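Long-range contact in aminotransferase (Psychrobacter arcticus 273-4, PDB 3IF2), which probably transfers amino groups between amino acids and keto acids, perhaps from valine to pyruvate, with pyridoxal 5'-phosphate as cofactor: residues A[367-372]-A[412-417]. Residues are numbered along the deposited sequence; the frame is centred on the assembly and turned at random.
Sequences FLWLWF and HECIRM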
loop_
_atom_site.group_PDB
_atom_site.type_symbol
_atom_site.label_atom_id
_atom_site.label_comp_id
_atom_site.label_asym_id
_atom_site.label_seq_id
_atom_site.Cartn_x
_atom_site.Cartn_y
_atom_site.Cartn_z
ATOM N N PHE A 367 -11.941 4.457 -22.285
ATOM C CA PHE A 367 -12.330 3.208 -22.948
ATOM C C PHE A 367 -13.549 3.373 -23.826
ATOM O O PHE A 367 -14.372 4.250 -23.570
ATOM C CB PHE A 367 -12.738 2.146 -21.914
ATOM C CG PHE A 367 -11.777 1.983 -20.785
ATOM C CD1 PHE A 367 -10.592 1.261 -20.954
ATOM C CD2 PHE A 367 -12.050 2.544 -19.536
ATOM C CE1 PHE A 367 -9.680 1.111 -19.895
ATOM C CE2 PHE A 367 -11.142 2.393 -18.464
ATOM C CZ PHE A 367 -9.961 1.673 -18.648
ATOM N N LEU A 368 -13.643 2.527 -24.855
ATOM C CA LEU A 368 -14.892 2.345 -25.625
ATOM C C LEU A 368 -15.446 0.929 -25.248
ATOM O O LEU A 368 -14.687 -0.063 -25.141
ATOM C CB LEU A 368 -14.712 2.530 -27.144
ATOM C CG LEU A 368 -14.572 3.984 -27.644
ATOM C CD1 LEU A 368 -14.231 4.005 -29.106
ATOM C CD2 LEU A 368 -15.811 4.812 -27.400
ATOM N N TRP A 369 -16.753 0.867 -25.023
ATOM C CA TRP A 369 -17.466 -0.359 -24.647
ATOM C C TRP A 369 -18.321 -0.746 -25.848
ATOM O O TRP A 369 -19.281 -0.041 -26.163
ATOM C CB TRP A 369 -18.300 -0.069 -23.409
ATOM C CG TRP A 369 -19.088 -1.195 -22.811
ATOM C CD1 TRP A 369 -20.447 -1.330 -22.805
ATOM C CD2 TRP A 369 -18.577 -2.309 -22.087
ATOM N NE1 TRP A 369 -20.806 -2.455 -22.136
ATOM C CE2 TRP A 369 -19.680 -3.087 -21.691
ATOM C CE3 TRP A 369 -17.285 -2.740 -21.745
ATOM C CZ2 TRP A 369 -19.540 -4.263 -20.953
ATOM C CZ3 TRP A 369 -17.145 -3.925 -21.013
ATOM C CH2 TRP A 369 -18.271 -4.668 -20.628
ATOM N N LEU A 370 -17.931 -1.844 -26.507
ATOM C CA LEU A 370 -18.542 -2.330 -27.747
ATOM C C LEU A 370 -19.483 -3.487 -27.451
ATOM O O LEU A 370 -19.085 -4.410 -26.740
ATOM C CB LEU A 370 -17.455 -2.804 -28.734
ATOM C CG LEU A 370 -16.617 -1.767 -29.512
ATOM C CD1 LEU A 370 -16.166 -0.611 -28.668
ATOM C CD2 LEU A 370 -15.412 -2.434 -30.169
ATOM N N TRP A 371 -20.711 -3.417 -27.994
ATOM C CA TRP A 371 -21.757 -4.458 -27.852
ATOM C C TRP A 371 -22.105 -5.071 -29.222
ATOM O O TRP A 371 -22.677 -4.405 -30.074
ATOM C CB TRP A 371 -22.992 -3.861 -27.164
ATOM C CG TRP A 371 -24.219 -4.755 -27.054
ATOM C CD1 TRP A 371 -24.251 -6.130 -26.979
ATOM C CD2 TRP A 371 -25.572 -4.324 -26.883
ATOM N NE1 TRP A 371 -25.548 -6.579 -26.849
ATOM C CE2 TRP A 371 -26.381 -5.494 -26.774
ATOM C CE3 TRP A 371 -26.192 -3.065 -26.826
ATOM C CZ2 TRP A 371 -27.778 -5.436 -26.614
ATOM C CZ3 TRP A 371 -27.598 -3.006 -26.673
ATOM C CH2 TRP A 371 -28.369 -4.191 -26.574
ATOM N N PHE A 372 -21.739 -6.339 -29.405
ATOM C CA PHE A 372 -22.016 -7.111 -30.613
ATOM C C PHE A 372 -23.336 -7.852 -30.395
ATOM O O PHE A 372 -23.336 -8.919 -29.786
ATOM C CB PHE A 372 -20.875 -8.108 -30.887
ATOM C CG PHE A 372 -19.516 -7.475 -30.950
ATOM C CD1 PHE A 372 -19.163 -6.663 -32.026
ATOM C CD2 PHE A 372 -18.570 -7.707 -29.956
ATOM C CE1 PHE A 372 -17.897 -6.073 -32.090
ATOM C CE2 PHE A 372 -17.306 -7.128 -30.016
ATOM C CZ PHE A 372 -16.970 -6.309 -31.082
ATOM N N HIS A 412 -22.028 -11.696 -22.075
ATOM C CA HIS A 412 -21.171 -12.426 -23.016
ATOM C C HIS A 412 -21.115 -11.784 -24.413
ATOM O O HIS A 412 -20.547 -12.391 -25.341
ATOM C CB HIS A 412 -21.657 -13.886 -23.134
ATOM C CG HIS A 412 -21.535 -14.654 -21.860
ATOM N ND1 HIS A 412 -20.316 -14.939 -21.282
ATOM C CD2 HIS A 412 -22.474 -15.190 -21.046
ATOM C CE1 HIS A 412 -20.509 -15.622 -20.167
ATOM N NE2 HIS A 412 -21.810 -15.788 -20.002
ATOM N N GLU A 413 -21.662 -10.570 -24.564
ATOM C CA GLU A 413 -21.739 -9.874 -25.872
ATOM C C GLU A 413 -20.945 -8.568 -25.991
ATOM O O GLU A 413 -20.980 -7.949 -27.037
ATOM C CB GLU A 413 -23.217 -9.653 -26.259
ATOM C CG GLU A 413 -23.929 -10.939 -26.669
ATOM C CD GLU A 413 -25.357 -10.731 -27.147
ATOM O OE1 GLU A 413 -25.906 -9.611 -26.986
ATOM O OE2 GLU A 413 -25.940 -11.716 -27.681
ATOM N N CYS A 414 -20.187 -8.175 -24.967
ATOM C CA CYS A 414 -19.425 -6.932 -25.034
ATOM C C CYS A 414 -17.927 -7.071 -24.822
ATOM O O CYS A 414 -17.455 -8.116 -24.364
ATOM C CB CYS A 414 -20.017 -5.905 -24.066
ATOM S SG CYS A 414 -21.744 -5.662 -24.355
ATOM N N ILE A 415 -17.187 -6.037 -25.250
ATOM C CA ILE A 415 -15.745 -5.935 -24.987
ATOM C C ILE A 415 -15.372 -4.512 -24.548
ATOM O O ILE A 415 -16.053 -3.555 -24.924
ATOM C CB ILE A 415 -14.837 -6.439 -26.176
ATOM C CG1 ILE A 415 -14.845 -5.493 -27.391
ATOM C CG2 ILE A 415 -15.209 -7.899 -26.584
ATOM C CD1 ILE A 415 -14.005 -6.020 -28.577
ATOM N N ARG A 416 -14.340 -4.395 -23.707
ATOM C CA ARG A 416 -13.757 -3.092 -23.335
ATOM C C ARG A 416 -12.484 -2.920 -24.188
ATOM O O ARG A 416 -11.674 -3.864 -24.312
ATOM C CB ARG A 416 -13.402 -3.004 -21.851
ATOM C CG ARG A 416 -13.095 -1.598 -21.389
ATOM C CD ARG A 416 -12.437 -1.599 -20.020
ATOM N NE ARG A 416 -11.080 -2.121 -20.040
ATOM C CZ ARG A 416 -10.319 -2.314 -18.960
ATOM N NH1 ARG A 416 -10.751 -2.017 -17.731
ATOM N NH2 ARG A 416 -9.093 -2.793 -19.120
HETATM N N MSE A 417 -12.334 -1.725 -24.766
HETATM C CA MSE A 417 -11.202 -1.357 -25.633
HETATM C C MSE A 417 -10.588 -0.060 -25.129
HETATM O O MSE A 417 -11.312 0.902 -24.923
HETATM C CB MSE A 417 -11.718 -1.136 -27.050
HETATM C CG MSE A 417 -10.633 -0.880 -28.078
HETATM SE SE MSE A 417 -11.366 -0.582 -29.832
HETATM C CE MSE A 417 -12.227 1.081 -29.423
#
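The guanidinium of Arg416 lies flat on one face of the Phe367 ring, centres 4.2 Å apart and planes at 13°, while Arg416 CD sits over the same face. The bend at chi3 (70°) folds the chain along the ring in this way, and NH1 hydrogen-bonds to OD1 of Asn217, which binds the pyridoxal phosphate. Cys414 CB packs over a face of the Trp369 indole, 3.6 Å from Trp369 CZ2, with Arg416 CB in plane at the indole's edge. Cys414 SG approaches the Trp369 and Trp371 rings obliquely. In the Trp371 ring plane, NE1 donates to the anti side of Glu413 OE1 at 3.1 Å; OE2 of this carboxylate binds Gln409. These are neighbouring antiparallel strands in the small-domain sheet of a class I/II aminotransferase, paired by backbone hydrogen bonds such as Leu368 N to Met417 O (2.8 Å). An alanine in place of Arg416 would probably leave that Phe367 face without its stacked guanidinium and Asn217, beside the cofactor, without this hydrogen-bond partner. On the opposite sheet face, which helix 324-351 covers, Met417 CE meets Leu368 CD1 at 3.6 Å. Ile415 CD1 abuts the Phe372 ring edge, 3.8 Å from Phe372 CE2.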